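Local structure of protease (Helicobacter pylori, 5EUF) at residues S286-K291 and S296-H301. The protein is a zinc-binding protease of the M16 family that probably acts as a virulence factor, cleaving the cytoplasmic domain of human junctional adhesion molecule A and weakening the gastric epithelial barrier. Numbering follows the deposited sequence.
Sequences SELVDK and SQAFSH
Val289, at the end of helix 284-289, reaches across to Ser296 and Ala298 with both of its methyl groups. From CB, which leaves the helix toward the strand, the side chain forks. CG1 stands anti to the backbone N (chi1 -171°) and meets a polar neighbour, the carbonyl O of Ser296, at 4.0 Å; this is a van der Waals approach of a methyl group to an oxygen. CG2, anti to the carbonyl carbon instead, comes to 4.0 Å from CB of Ala298 and lies 4.2 Å from the backbone N of Ala298. A branched residue suits this place because its fork lets one short side chain touch the other segment at two points.

Helix 284-289 and strand 295-302 follow each other in the chain, joined by a short connection, in the region assigned to the inactive M16 domain, away from the zinc-binding residues. The strand is the outermost of its sheet in this chain and runs antiparallel to strand 309-317; a classic beta bulge interrupts the pairing, Ser296 and Gln297 both bonding to the backbone of Gly316.

Leu288 supplies a second, lighter contact: its CD1 lies 4.2 Å from CB of Ala298. Its longer chain suits a buried position between elements, for it also touches Glu329 and Ile330 of helix 323-338. Ala298 in turn is small enough for its single methyl to receive both Val289 and Leu288 while also packing on Leu284 and Ala315. No hydrogen bond links the two segments; the hydroxyl of Ser296 is hydrogen-bonded to the carbonyl O of Gly316.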
loop_
_atom_site.group_PDB
_atom_site.type_symbol
_atom_site.label_atom_id
_atom_site.label_comp_id
_atom_site.label_asym_id
_atom_site.label_seq_id
_atom_site.Cartn_x
_atom_site.Cartn_y
_atom_site.Cartn_z
ATOM N N SER B 286 33.465 -6.760 12.928
ATOM C CA SER B 286 34.922 -6.710 12.901
ATOM C C SER B 286 35.488 -6.244 11.561
ATOM O O SER B 286 36.681 -6.401 11.300
ATOM C CB SER B 286 35.498 -8.083 13.261
ATOM O OG SER B 286 34.897 -9.110 12.493
ATOM N N GLU B 287 34.640 -5.664 10.716
ATOM C CA GLU B 287 35.104 -5.121 9.442
ATOM C C GLU B 287 34.612 -3.688 9.228
ATOM O O GLU B 287 35.393 -2.800 8.891
ATOM C CB GLU B 287 34.654 -6.011 8.283
ATOM C CG GLU B 287 35.370 -5.737 6.971
ATOM C CD GLU B 287 36.800 -6.242 6.971
ATOM O OE1 GLU B 287 37.140 -7.072 7.841
ATOM O OE2 GLU B 287 37.584 -5.809 6.100
ATOM N N LEU B 288 33.317 -3.467 9.425
ATOM C CA LEU B 288 32.751 -2.127 9.304
ATOM C C LEU B 288 33.012 -1.293 10.551
ATOM O O LEU B 288 33.552 -0.190 10.469
ATOM C CB LEU B 288 31.246 -2.196 9.044
ATOM C CG LEU B 288 30.810 -2.586 7.633
ATOM C CD1 LEU B 288 29.294 -2.576 7.525
ATOM C CD2 LEU B 288 31.427 -1.639 6.624
ATOM N N VAL B 289 32.625 -1.829 11.703
ATOM C CA VAL B 289 32.718 -1.096 12.958
ATOM C C VAL B 289 34.147 -1.063 13.500
ATOM O O VAL B 289 34.586 -0.052 14.050
ATOM C CB VAL B 289 31.782 -1.702 14.025
ATOM C CG1 VAL B 289 31.715 -0.806 15.253
ATOM C CG2 VAL B 289 30.390 -1.915 13.448
ATOM N N ASP B 290 34.877 -2.162 13.335
ATOM C CA ASP B 290 36.208 -2.283 13.925
ATOM C C ASP B 290 37.337 -1.950 12.951
ATOM O O ASP B 290 37.995 -0.916 13.084
ATOM C CB ASP B 290 36.413 -3.695 14.477
ATOM C CG ASP B 290 35.417 -4.047 15.563
ATOM O OD1 ASP B 290 34.777 -3.122 16.105
ATOM O OD2 ASP B 290 35.281 -5.247 15.879
ATOM N N LYS B 291 37.559 -2.833 11.982
ATOM C CA LYS B 291 38.701 -2.724 11.075
ATOM C C LYS B 291 38.709 -1.432 10.256
ATOM O O LYS B 291 39.773 -0.901 9.942
ATOM C CB LYS B 291 38.740 -3.928 10.131
ATOM N N SER B 296 28.965 3.100 13.324
ATOM C CA SER B 296 28.859 3.012 14.777
ATOM C C SER B 296 28.095 1.753 15.166
ATOM O O SER B 296 28.350 1.148 16.209
ATOM C CB SER B 296 28.160 4.248 15.344
ATOM O OG SER B 296 26.811 4.306 14.914
ATOM N N GLN B 297 27.148 1.376 14.316
ATOM C CA GLN B 297 26.372 0.161 14.508
ATOM C C GLN B 297 26.158 -0.542 13.177
ATOM O O GLN B 297 25.943 0.104 12.151
ATOM C CB GLN B 297 25.024 0.470 15.160
ATOM C CG GLN B 297 25.087 0.684 16.660
ATOM C CD GLN B 297 23.712 0.859 17.277
ATOM O OE1 GLN B 297 23.442 0.362 18.373
ATOM N NE2 GLN B 297 22.835 1.570 16.578
ATOM N N ALA B 298 26.223 -1.867 13.201
ATOM C CA ALA B 298 25.980 -2.673 12.012
ATOM C C ALA B 298 25.565 -4.078 12.418
ATOM O O ALA B 298 26.268 -4.745 13.176
ATOM C CB ALA B 298 27.217 -2.713 11.129
ATOM N N PHE B 299 24.418 -4.525 11.918
ATOM C CA PHE B 299 23.903 -5.842 12.268
ATOM C C PHE B 299 22.988 -6.408 11.186
ATOM O O PHE B 299 22.531 -5.681 10.303
ATOM C CB PHE B 299 23.153 -5.782 13.601
ATOM C CG PHE B 299 21.948 -4.881 13.582
ATOM C CD1 PHE B 299 22.075 -3.527 13.850
ATOM C CD2 PHE B 299 20.686 -5.391 13.305
ATOM C CE1 PHE B 299 20.967 -2.696 13.835
ATOM C CE2 PHE B 299 19.575 -4.566 13.288
ATOM C CZ PHE B 299 19.716 -3.216 13.552
ATOM N N SER B 300 22.729 -7.710 11.264
ATOM C CA SER B 300 21.788 -8.363 10.363
ATOM C C SER B 300 20.705 -9.083 11.157
ATOM O O SER B 300 20.883 -9.380 12.339
ATOM C CB SER B 300 22.507 -9.354 9.445
ATOM O OG SER B 300 22.813 -10.553 10.134
ATOM N N HIS B 301 19.583 -9.361 10.504
ATOM C CA HIS B 301 18.497 -10.091 11.144
ATOM C C HIS B 301 17.677 -10.861 10.120
ATOM O O HIS B 301 16.973 -10.264 9.306
ATOM C CB HIS B 301 17.590 -9.139 11.927
ATOM C CG HIS B 301 16.496 -9.832 12.681
ATOM N ND1 HIS B 301 15.307 -9.214 13.007
ATOM C CD2 HIS B 301 16.414 -11.090 13.178
ATOM C CE1 HIS B 301 14.539 -10.062 13.668
ATOM N NE2 HIS B 301 15.187 -11.207 13.787
#